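Local coordinates for protein heat-inducible transcription repressor HrcA (Thermotoga maritima, PDB 1STZ) that probably represses the class I heat shock operons (grpE-dnaK-dnaJ and groELS) by binding DNA, preventing their heat-shock induction, at residues Leu160-Leu165 / Arg218-Leu223; Glu229-Ala234 / Lys258-Leu263; Leu65-Gln70 / Leu84-Glu89. All coordinates share one frame; numbering follows the deposited sequence.

Contact 1: Leu160-Leu165 / Arg218-Leu223; sequences LIFSIL and RLIESL
Phe162 reaches from the middle strand of a three-stranded antiparallel sheet to meet Ile220 and Leu223 of a covering helix, a small worked example of helix-on-sheet packing in the dimerisation domain of HrcA. One aromatic side chain carries the strand's whole share of the contact. Its CG lies anti to the backbone N (chi1 164°), which sends the ring out from strand 159-166 toward helix 215-224. The two helical residues are three positions apart, nearly one turn, and divide the ring between them. Ile220 uses its CG1 branch, 3.7 Å from Phe162 CE1 and 3.9 Å from Phe162 CD1. Leu223, with CG anti to its carbonyl carbon (chi1 -66°), serves the other flank: its CD1 reaches to 4.0 Å from Phe162 CD2, while its CB stands 4.2 Å from Phe162 CE2. Leu223 and Phe162 run past each other in opposite senses, and both helical side chains approach the ring obliquely. All three residues are buried. Val150, Leu152 and Ile176 of the flanking strands also touch the phenylalanine, and Leu191 of helix 184-195 touches Ile220. On the strand, the neighbouring Ile161 and Ser163 pack instead on Ser163 and Ile161 of the second subunit. Within the helix, Leu219 O accepts from both Leu223 N and Ser222 OG, the hydroxyl lying 2.7 Å from that Leu219 O and 24° out of its carbonyl plane.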
loop_
_atom_site.group_PDB
_atom_site.type_symbol
_atom_site.label_atom_id
_atom_site.label_comp_id
_atom_site.label_asym_id
_atom_site.label_seq_id
_atom_site.Cartn_x
_atom_site.Cartn_y
_atom_site.Cartn_z
ATOM N N LEU A 160 21.646 -24.307 3.977
ATOM C CA LEU A 160 21.230 -24.853 2.694
ATOM C C LEU A 160 19.842 -24.329 2.384
ATOM O O LEU A 160 19.020 -24.244 3.282
ATOM C CB LEU A 160 21.163 -26.379 2.811
ATOM C CG LEU A 160 21.167 -27.245 1.555
ATOM C CD1 LEU A 160 21.802 -28.609 1.851
ATOM C CD2 LEU A 160 19.773 -27.434 1.013
ATOM N N ILE A 161 19.555 -23.992 1.131
ATOM C CA ILE A 161 18.190 -23.660 0.760
ATOM C C ILE A 161 17.593 -24.704 -0.174
ATOM O O ILE A 161 18.112 -24.970 -1.251
ATOM C CB ILE A 161 18.085 -22.229 0.157
ATOM C CG1 ILE A 161 18.396 -21.190 1.238
ATOM C CG2 ILE A 161 16.680 -21.993 -0.371
ATOM C CD1 ILE A 161 18.590 -19.786 0.718
ATOM N N PHE A 162 16.499 -25.310 0.275
ATOM C CA PHE A 162 15.757 -26.282 -0.506
ATOM C C PHE A 162 14.550 -25.596 -1.117
ATOM O O PHE A 162 13.972 -24.708 -0.513
ATOM C CB PHE A 162 15.309 -27.453 0.384
ATOM C CG PHE A 162 14.224 -28.308 -0.225
ATOM C CD1 PHE A 162 14.538 -29.333 -1.112
ATOM C CD2 PHE A 162 12.892 -28.098 0.099
ATOM C CE1 PHE A 162 13.534 -30.127 -1.665
ATOM C CE2 PHE A 162 11.904 -28.876 -0.454
ATOM C CZ PHE A 162 12.227 -29.893 -1.339
ATOM N N SER A 163 14.160 -26.037 -2.304
ATOM C CA SER A 163 12.897 -25.641 -2.913
ATOM C C SER A 163 12.570 -26.537 -4.094
ATOM O O SER A 163 13.387 -27.338 -4.524
ATOM C CB SER A 163 12.919 -24.180 -3.373
ATOM O OG SER A 163 14.041 -23.924 -4.195
ATOM N N ILE A 164 11.342 -26.440 -4.585
ATOM C CA ILE A 164 10.969 -27.145 -5.794
ATOM C C ILE A 164 10.420 -26.145 -6.779
ATOM O O ILE A 164 9.904 -25.106 -6.391
ATOM C CB ILE A 164 9.938 -28.263 -5.522
ATOM C CG1 ILE A 164 8.626 -27.688 -4.984
ATOM C CG2 ILE A 164 10.510 -29.280 -4.562
ATOM C CD1 ILE A 164 7.547 -28.724 -4.774
ATOM N N LEU A 165 10.533 -26.484 -8.050
ATOM C CA LEU A 165 9.934 -25.709 -9.118
ATOM C C LEU A 165 8.679 -26.438 -9.537
ATOM O O LEU A 165 8.674 -27.651 -9.675
ATOM C CB LEU A 165 10.856 -25.630 -10.326
ATOM C CG LEU A 165 11.184 -24.237 -10.821
ATOM C CD1 LEU A 165 9.897 -23.506 -11.209
ATOM C CD2 LEU A 165 11.975 -23.447 -9.758
ATOM N N ARG A 218 14.422 -38.158 4.277
ATOM C CA ARG A 218 13.227 -38.116 5.127
ATOM C C ARG A 218 12.840 -36.672 5.438
ATOM O O ARG A 218 11.660 -36.344 5.543
ATOM C CB ARG A 218 13.491 -38.856 6.444
ATOM C CG ARG A 218 12.373 -39.788 6.914
ATOM C CD ARG A 218 12.812 -40.741 8.043
ATOM N NE ARG A 218 14.083 -41.383 7.718
ATOM C CZ ARG A 218 14.969 -41.840 8.602
ATOM N NH1 ARG A 218 14.747 -41.763 9.912
ATOM N NH2 ARG A 218 16.096 -42.390 8.164
ATOM N N LEU A 219 13.848 -35.824 5.613
ATOM C CA LEU A 219 13.632 -34.399 5.840
ATOM C C LEU A 219 12.923 -33.806 4.637
ATOM O O LEU A 219 11.920 -33.110 4.790
ATOM C CB LEU A 219 14.970 -33.675 6.064
ATOM C CG LEU A 219 15.040 -32.433 6.970
ATOM C CD1 LEU A 219 16.236 -31.548 6.593
ATOM C CD2 LEU A 219 13.765 -31.617 6.980
ATOM N N ILE A 220 13.436 -34.103 3.445
ATOM C CA ILE A 220 12.854 -33.583 2.202
ATOM C C ILE A 220 11.401 -34.020 2.033
ATOM O O ILE A 220 10.567 -33.218 1.621
ATOM C CB ILE A 220 13.725 -33.967 0.952
ATOM C CG1 ILE A 220 14.637 -32.805 0.558
ATOM C CG2 ILE A 220 12.855 -34.335 -0.258
ATOM C CD1 ILE A 220 15.666 -32.449 1.596
ATOM N N GLU A 221 11.100 -35.276 2.364
ATOM C CA GLU A 221 9.733 -35.804 2.251
ATOM C C GLU A 221 8.774 -35.060 3.175
ATOM O O GLU A 221 7.624 -34.825 2.807
ATOM C CB GLU A 221 9.678 -37.316 2.540
ATOM C CG GLU A 221 8.277 -37.837 2.870
ATOM C CD GLU A 221 8.087 -39.325 2.624
ATOM O OE1 GLU A 221 9.000 -40.125 2.937
ATOM O OE2 GLU A 221 6.992 -39.693 2.130
ATOM N N SER A 222 9.226 -34.696 4.374
ATOM C CA SER A 222 8.376 -33.928 5.297
ATOM C C SER A 222 8.196 -32.467 4.870
ATOM O O SER A 222 7.155 -31.868 5.158
ATOM C CB SER A 222 8.908 -34.005 6.733
ATOM O OG SER A 222 10.169 -33.370 6.866
ATOM N N LEU A 223 9.187 -31.895 4.179
ATOM C CA LEU A 223 9.086 -30.510 3.707
ATOM C C LEU A 223 8.123 -30.387 2.530
ATOM O O LEU A 223 7.313 -29.473 2.490
ATOM C CB LEU A 223 10.455 -29.943 3.313
ATOM C CG LEU A 223 11.457 -29.769 4.458
ATOM C CD1 LEU A 223 12.800 -29.314 3.901
ATOM C CD2 LEU A 223 10.920 -28.784 5.508
#

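Contact 2: Glu229-Ala234 / Lys258-Leu263; sequences ERYLDA and KDQKFL
Tyr231, with CG anti to its carbonyl carbon (chi1 -66°), and Gln260, with CG anti to the backbone N and an extended chain beyond, bring a phenol and a primary amide together. The meeting illustrates how an outer strand and a helix start are joined by one polar contact and one apolar one in the GAF-like domain of the repressor. Gln260 NE2 donates to Tyr231 OH over 3.3 Å, with an N-H...O angle of 153°. The hydroxyl oxygen lies almost in the amide plane, whereas the phenol ring stands nearly perpendicular to that plane, at 85°. Gln260 CG also comes close, 3.2 Å from Tyr231 OH, so both the methylene and the amide of the glutamine border the hydroxyl. Leu263 lies three residues, nearly one turn, further on, and its side chain and that of Tyr231 reach toward each other from opposite directions. Leu263 CD1 is 3.7 Å from Tyr231 CZ and makes an off-centre CH-pi contact with the phenol. Arg230 contributes its aliphatic part, CD lying 3.8 Å from Gln260 NE2, while its NH1 is bonded to Arg139 O. Asp259 occupies the N-cap of helix 260-266: Asp259 OD2 accepts from Phe262 N at 3.1 Å, from above the carboxylate plane, and its OD1 forms a salt bridge with Arg281. The chemistry implies a division of labour: the amide gives the phenol oxygen one N-H donor, the leucine methyl packs against its carbon ring, and the aspartate holds the helix start from which both partners project.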
loop_
_atom_site.group_PDB
_atom_site.type_symbol
_atom_site.label_atom_id
_atom_site.label_comp_id
_atom_site.label_asym_id
_atom_site.label_seq_id
_atom_site.Cartn_x
_atom_site.Cartn_y
_atom_site.Cartn_z
ATOM N N GLU A 229 -3.253 -26.965 4.624
ATOM C CA GLU A 229 -4.695 -26.971 4.509
ATOM C C GLU A 229 -5.049 -26.787 3.014
ATOM O O GLU A 229 -4.265 -26.225 2.233
ATOM C CB GLU A 229 -5.283 -25.849 5.386
ATOM C CG GLU A 229 -5.024 -26.015 6.892
ATOM C CD GLU A 229 -5.497 -24.840 7.742
ATOM O OE1 GLU A 229 -4.932 -24.648 8.838
ATOM O OE2 GLU A 229 -6.450 -24.106 7.346
ATOM N N ARG A 230 -6.191 -27.315 2.596
ATOM C CA ARG A 230 -6.587 -27.200 1.195
ATOM C C ARG A 230 -6.998 -25.755 0.885
ATOM O O ARG A 230 -6.872 -25.308 -0.235
ATOM C CB ARG A 230 -7.712 -28.178 0.839
ATOM C CG ARG A 230 -7.348 -29.114 -0.321
ATOM C CD ARG A 230 -8.440 -29.252 -1.338
ATOM N NE ARG A 230 -8.067 -29.181 -2.747
ATOM C CZ ARG A 230 -7.490 -28.156 -3.347
ATOM N NH1 ARG A 230 -7.120 -27.073 -2.676
ATOM N NH2 ARG A 230 -7.254 -28.241 -4.642
ATOM N N TYR A 231 -7.487 -25.049 1.894
ATOM C CA TYR A 231 -7.873 -23.651 1.760
ATOM C C TYR A 231 -7.018 -22.786 2.649
ATOM O O TYR A 231 -6.776 -23.146 3.783
ATOM C CB TYR A 231 -9.337 -23.453 2.157
ATOM C CG TYR A 231 -10.290 -24.134 1.218
ATOM C CD1 TYR A 231 -10.624 -25.473 1.394
ATOM C CD2 TYR A 231 -10.864 -23.446 0.164
ATOM C CE1 TYR A 231 -11.492 -26.110 0.532
ATOM C CE2 TYR A 231 -11.742 -24.088 -0.726
ATOM C CZ TYR A 231 -12.051 -25.419 -0.529
ATOM O OH TYR A 231 -12.909 -26.077 -1.383
ATOM N N LEU A 232 -6.565 -21.656 2.114
ATOM C CA LEU A 232 -5.990 -20.560 2.895
ATOM C C LEU A 232 -7.120 -19.656 3.373
ATOM O O LEU A 232 -7.903 -19.176 2.551
ATOM C CB LEU A 232 -5.065 -19.721 2.012
ATOM C CG LEU A 232 -4.519 -18.424 2.639
ATOM C CD1 LEU A 232 -3.100 -18.158 2.165
ATOM C CD2 LEU A 232 -5.401 -17.192 2.344
ATOM N N ASP A 233 -7.200 -19.398 4.672
ATOM C CA ASP A 233 -8.235 -18.519 5.215
ATOM C C ASP A 233 -7.642 -17.211 5.748
ATOM O O ASP A 233 -6.495 -17.155 6.151
ATOM C CB ASP A 233 -9.047 -19.229 6.303
ATOM C CG ASP A 233 -8.212 -19.639 7.479
ATOM O OD1 ASP A 233 -7.405 -20.588 7.338
ATOM O OD2 ASP A 233 -8.278 -19.073 8.592
ATOM N N ALA A 234 -8.442 -16.163 5.755
ATOM C CA ALA A 234 -8.019 -14.883 6.334
ATOM C C ALA A 234 -9.242 -14.059 6.730
ATOM O O ALA A 234 -10.301 -14.221 6.145
ATOM C CB ALA A 234 -7.181 -14.117 5.321
ATOM N N LYS A 258 -15.988 -26.444 6.038
ATOM C CA LYS A 258 -15.219 -27.683 5.884
ATOM C C LYS A 258 -15.857 -28.674 4.902
ATOM O O LYS A 258 -15.214 -29.639 4.491
ATOM C CB LYS A 258 -15.062 -28.406 7.235
ATOM C CG LYS A 258 -14.342 -27.609 8.345
ATOM C CD LYS A 258 -14.510 -28.309 9.707
ATOM C CE LYS A 258 -14.197 -27.379 10.882
ATOM N NZ LYS A 258 -12.739 -26.924 10.885
ATOM N N ASP A 259 -17.140 -28.477 4.595
ATOM C CA ASP A 259 -17.876 -29.337 3.669
ATOM C C ASP A 259 -17.564 -28.900 2.228
ATOM O O ASP A 259 -18.178 -27.953 1.715
ATOM C CB ASP A 259 -19.378 -29.242 3.973
ATOM C CG ASP A 259 -20.210 -30.278 3.220
ATOM O OD1 ASP A 259 -21.301 -30.634 3.725
ATOM O OD2 ASP A 259 -19.865 -30.791 2.128
ATOM N N GLN A 260 -16.598 -29.570 1.584
ATOM C CA GLN A 260 -16.166 -29.166 0.242
ATOM C C GLN A 260 -17.249 -29.303 -0.829
ATOM O O GLN A 260 -17.360 -28.454 -1.695
ATOM C CB GLN A 260 -14.903 -29.888 -0.229
ATOM C CG GLN A 260 -14.175 -29.041 -1.272
ATOM C CD GLN A 260 -13.112 -29.773 -2.039
ATOM O OE1 GLN A 260 -13.229 -30.974 -2.318
ATOM N NE2 GLN A 260 -12.056 -29.049 -2.401
ATOM N N LYS A 261 -18.030 -30.360 -0.750
ATOM C CA LYS A 261 -19.174 -30.567 -1.629
ATOM C C LYS A 261 -20.149 -29.385 -1.551
ATOM O O LYS A 261 -20.617 -28.905 -2.565
ATOM C CB LYS A 261 -19.885 -31.866 -1.249
ATOM C CG LYS A 261 -20.400 -32.688 -2.420
ATOM C CD LYS A 261 -19.377 -33.716 -2.921
ATOM C CE LYS A 261 -19.994 -35.116 -3.094
ATOM N NZ LYS A 261 -20.411 -35.766 -1.804
ATOM N N PHE A 262 -20.444 -28.923 -0.338
ATOM C CA PHE A 262 -21.232 -27.719 -0.144
ATOM C C PHE A 262 -20.550 -26.471 -0.723
ATOM O O PHE A 262 -21.182 -25.703 -1.439
ATOM C CB PHE A 262 -21.561 -27.525 1.335
ATOM C CG PHE A 262 -22.201 -26.218 1.633
ATOM C CD1 PHE A 262 -23.492 -25.948 1.181
ATOM C CD2 PHE A 262 -21.522 -25.251 2.346
ATOM C CE1 PHE A 262 -24.092 -24.720 1.455
ATOM C CE2 PHE A 262 -22.102 -24.030 2.604
ATOM C CZ PHE A 262 -23.392 -23.767 2.165
ATOM N N LEU A 263 -19.270 -26.258 -0.442
ATOM C CA LEU A 263 -18.574 -25.098 -1.013
ATOM C C LEU A 263 -18.623 -25.106 -2.530
ATOM O O LEU A 263 -18.791 -24.053 -3.160
ATOM C CB LEU A 263 -17.108 -25.027 -0.572
ATOM C CG LEU A 263 -16.794 -24.518 0.828
ATOM C CD1 LEU A 263 -15.263 -24.432 0.982
ATOM C CD2 LEU A 263 -17.437 -23.160 1.095
#

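Contact 3: Leu65-Gln70 / Leu84-Glu89; sequences LGYIYQ and LRFYYE
The ring of Tyr67 meets the CB methylene of Phe86 in the winged-helix DNA-binding domain, and the tyrosine shows how a long side chain can make a contact that its backbone does not. With CG anti to the carbonyl carbon (chi1 -73°), the ring swings from the chain just before the short strand 68-69 toward helix 81-94, where CE2 can reach Phe86 CB. At the root, Tyr67 CB is still 6.2 Å from Phe86 CB, and CG too remains short of contact. One step along the ring, Tyr67 CD2 has closed to 4.3 Å from Phe86 CB, and the next atom, Tyr67 CE2, makes the closest approach at 4.1 Å to the same methylene. Tyr67 CE2 also lies 4.5 Å from Phe86 CD1. CZ is already past the nearest approach, and beyond it the two side chains diverge: Tyr67 OH, at the tip, is 4.8 Å from Phe86 CD1. The ring centroids are 5.8 Å apart and the planes meet at 66°, an oblique pairing in which the side chains cross at about a right angle. Phe86 answers with CG anti to its own backbone N (chi1 172°), which directs its ring outward from helix 81-94. A turn of that helix also carries an internal salt bridge, Arg85 NH1 to Glu89 OE2 at 2.9 Å, with the carboxylate oxygen in the guanidinium plane; Arg85 NH2 has a second partner in Glu278. Gly66 ends helix 52-64 with positive phi in a Schellman motif, turning the chain into the wing. Tyr67 thus sits where three helices converge, touching Leu23 of helix 17-33 and Leu62 of helix 52-64, beside helix 81-94 and its cation-pi partner Lys82, while its backbone pairs with Thr80 next to strand 78-79.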
loop_
_atom_site.group_PDB
_atom_site.type_symbol
_atom_site.label_atom_id
_atom_site.label_comp_id
_atom_site.label_asym_id
_atom_site.label_seq_id
_atom_site.Cartn_x
_atom_site.Cartn_y
_atom_site.Cartn_z
ATOM N N LEU A 65 -45.035 -7.182 -1.536
ATOM C CA LEU A 65 -44.301 -7.956 -2.538
ATOM C C LEU A 65 -43.087 -8.680 -1.957
ATOM O O LEU A 65 -42.391 -9.396 -2.674
ATOM C CB LEU A 65 -43.863 -7.055 -3.688
ATOM C CG LEU A 65 -45.005 -6.414 -4.479
ATOM C CD1 LEU A 65 -44.423 -5.502 -5.550
ATOM C CD2 LEU A 65 -45.915 -7.463 -5.091
ATOM N N GLY A 66 -42.842 -8.492 -0.664
ATOM C CA GLY A 66 -41.854 -9.273 0.073
ATOM C C GLY A 66 -40.438 -8.731 0.071
ATOM O O GLY A 66 -39.513 -9.471 0.385
ATOM N N TYR A 67 -40.270 -7.458 -0.283
ATOM C CA TYR A 67 -38.955 -6.814 -0.365
ATOM C C TYR A 67 -38.437 -6.335 0.985
ATOM O O TYR A 67 -37.222 -6.193 1.166
ATOM C CB TYR A 67 -39.001 -5.625 -1.337
ATOM C CG TYR A 67 -39.087 -6.040 -2.790
ATOM C CD1 TYR A 67 -40.242 -5.837 -3.537
ATOM C CD2 TYR A 67 -38.013 -6.663 -3.407
ATOM C CE1 TYR A 67 -40.308 -6.231 -4.866
ATOM C CE2 TYR A 67 -38.074 -7.059 -4.735
ATOM C CZ TYR A 67 -39.209 -6.841 -5.452
ATOM O OH TYR A 67 -39.243 -7.250 -6.757
ATOM N N ILE A 68 -39.360 -6.079 1.916
ATOM C CA ILE A 68 -39.042 -5.558 3.244
ATOM C C ILE A 68 -40.002 -6.109 4.297
ATOM O O ILE A 68 -41.102 -6.545 3.974
ATOM C CB ILE A 68 -39.113 -4.026 3.250
ATOM C CG1 ILE A 68 -40.525 -3.530 2.902
ATOM C CG2 ILE A 68 -38.090 -3.431 2.289
ATOM C CD1 ILE A 68 -40.697 -2.006 3.046
ATOM N N TYR A 69 -39.594 -6.064 5.559
ATOM C CA TYR A 69 -40.467 -6.444 6.669
ATOM C C TYR A 69 -40.418 -5.454 7.829
ATOM O O TYR A 69 -39.525 -4.645 7.924
ATOM C CB TYR A 69 -40.139 -7.865 7.163
ATOM C CG TYR A 69 -38.884 -8.021 7.995
ATOM C CD1 TYR A 69 -38.939 -8.033 9.377
ATOM C CD2 TYR A 69 -37.635 -8.204 7.390
ATOM C CE1 TYR A 69 -37.782 -8.199 10.143
ATOM C CE2 TYR A 69 -36.476 -8.373 8.147
ATOM C CZ TYR A 69 -36.561 -8.371 9.509
ATOM O OH TYR A 69 -35.427 -8.531 10.242
ATOM N N GLN A 70 -41.391 -5.571 8.723
ATOM C CA GLN A 70 -41.496 -4.723 9.898
ATOM C C GLN A 70 -41.094 -5.529 11.138
ATOM O O GLN A 70 -41.822 -6.431 11.538
ATOM C CB GLN A 70 -42.929 -4.207 10.032
ATOM C CG GLN A 70 -43.148 -3.345 11.247
ATOM C CD GLN A 70 -44.590 -2.942 11.456
ATOM O OE1 GLN A 70 -44.851 -1.850 11.941
ATOM N NE2 GLN A 70 -45.526 -3.825 11.114
ATOM N N LEU A 84 -32.473 -7.317 -0.508
ATOM C CA LEU A 84 -31.022 -7.256 -0.657
ATOM C C LEU A 84 -30.588 -7.641 -2.070
ATOM O O LEU A 84 -29.706 -7.012 -2.618
ATOM C CB LEU A 84 -30.317 -8.126 0.378
ATOM C CG LEU A 84 -30.524 -7.654 1.806
ATOM C CD1 LEU A 84 -30.001 -8.729 2.781
ATOM C CD2 LEU A 84 -29.844 -6.326 2.046
ATOM N N ARG A 85 -31.212 -8.667 -2.643
ATOM C CA ARG A 85 -30.930 -9.104 -4.011
ATOM C C ARG A 85 -31.295 -8.007 -4.988
ATOM O O ARG A 85 -30.544 -7.730 -5.898
ATOM C CB ARG A 85 -31.682 -10.393 -4.335
ATOM C CG ARG A 85 -31.742 -10.835 -5.810
ATOM C CD ARG A 85 -30.422 -11.015 -6.540
ATOM N NE ARG A 85 -29.593 -12.065 -5.962
ATOM C CZ ARG A 85 -28.412 -12.432 -6.428
ATOM N NH1 ARG A 85 -27.884 -11.868 -7.510
ATOM N NH2 ARG A 85 -27.757 -13.398 -5.824
ATOM N N PHE A 86 -32.442 -7.366 -4.784
ATOM C CA PHE A 86 -32.861 -6.273 -5.662
ATOM C C PHE A 86 -31.805 -5.177 -5.636
ATOM O O PHE A 86 -31.410 -4.689 -6.673
ATOM C CB PHE A 86 -34.216 -5.708 -5.226
ATOM C CG PHE A 86 -34.613 -4.455 -5.967
ATOM C CD1 PHE A 86 -35.303 -4.539 -7.160
ATOM C CD2 PHE A 86 -34.260 -3.200 -5.478
ATOM C CE1 PHE A 86 -35.663 -3.380 -7.855
ATOM C CE2 PHE A 86 -34.624 -2.047 -6.152
ATOM C CZ PHE A 86 -35.321 -2.136 -7.342
ATOM N N TYR A 87 -31.335 -4.820 -4.439
ATOM C CA TYR A 87 -30.329 -3.765 -4.280
ATOM C C TYR A 87 -29.056 -4.118 -5.037
ATOM O O TYR A 87 -28.574 -3.324 -5.828
ATOM C CB TYR A 87 -30.015 -3.532 -2.806
ATOM C CG TYR A 87 -28.859 -2.598 -2.543
ATOM C CD1 TYR A 87 -29.029 -1.218 -2.572
ATOM C CD2 TYR A 87 -27.593 -3.097 -2.243
ATOM C CE1 TYR A 87 -27.952 -0.349 -2.326
ATOM C CE2 TYR A 87 -26.519 -2.247 -1.988
ATOM C CZ TYR A 87 -26.701 -0.876 -2.028
ATOM O OH TYR A 87 -25.627 -0.036 -1.776
ATOM N N TYR A 88 -28.537 -5.323 -4.817
ATOM C CA TYR A 88 -27.336 -5.799 -5.519
ATOM C C TYR A 88 -27.458 -5.721 -7.050
ATOM O O TYR A 88 -26.525 -5.270 -7.719
ATOM C CB TYR A 88 -27.010 -7.241 -5.109
ATOM C CG TYR A 88 -25.848 -7.870 -5.842
ATOM C CD1 TYR A 88 -24.541 -7.530 -5.538
ATOM C CD2 TYR A 88 -26.058 -8.808 -6.838
ATOM C CE1 TYR A 88 -23.464 -8.098 -6.235
ATOM C CE2 TYR A 88 -25.005 -9.395 -7.515
ATOM C CZ TYR A 88 -23.708 -9.039 -7.210
ATOM O OH TYR A 88 -22.663 -9.618 -7.889
ATOM N N GLU A 89 -28.579 -6.187 -7.594
ATOM C CA GLU A 89 -28.797 -6.169 -9.042
ATOM C C GLU A 89 -28.766 -4.746 -9.603
ATOM O O GLU A 89 -28.252 -4.521 -10.690
ATOM C CB GLU A 89 -30.137 -6.820 -9.410
ATOM C CG GLU A 89 -30.197 -8.331 -9.206
ATOM C CD GLU A 89 -29.221 -9.079 -10.092
ATOM O OE1 GLU A 89 -29.176 -8.808 -11.318
ATOM O OE2 GLU A 89 -28.493 -9.945 -9.569
#

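In the fold
The three contacts sample three parts of an elongated chain and come along it in the order 3, 1, 2, none enclosing another. Contact 3 belongs to the winged-helix region, contact 1 to the three-stranded sheet and its helices, contact 2 to the five-stranded sheet. Centres of contacts 1 and 3 lie 54 Å apart, on opposite sides of the chain's centre; contact 2 falls between, 26 Å from contact 1 and 30 Å from contact 3. Helix 215-224 of contact 1 leads directly to strand 231-234 of contact 2, although the nearest atoms of contacts 1 and 2 stay about 11 Å apart. The DNA-binding end is therefore well separated from the strand that packs on the second subunit.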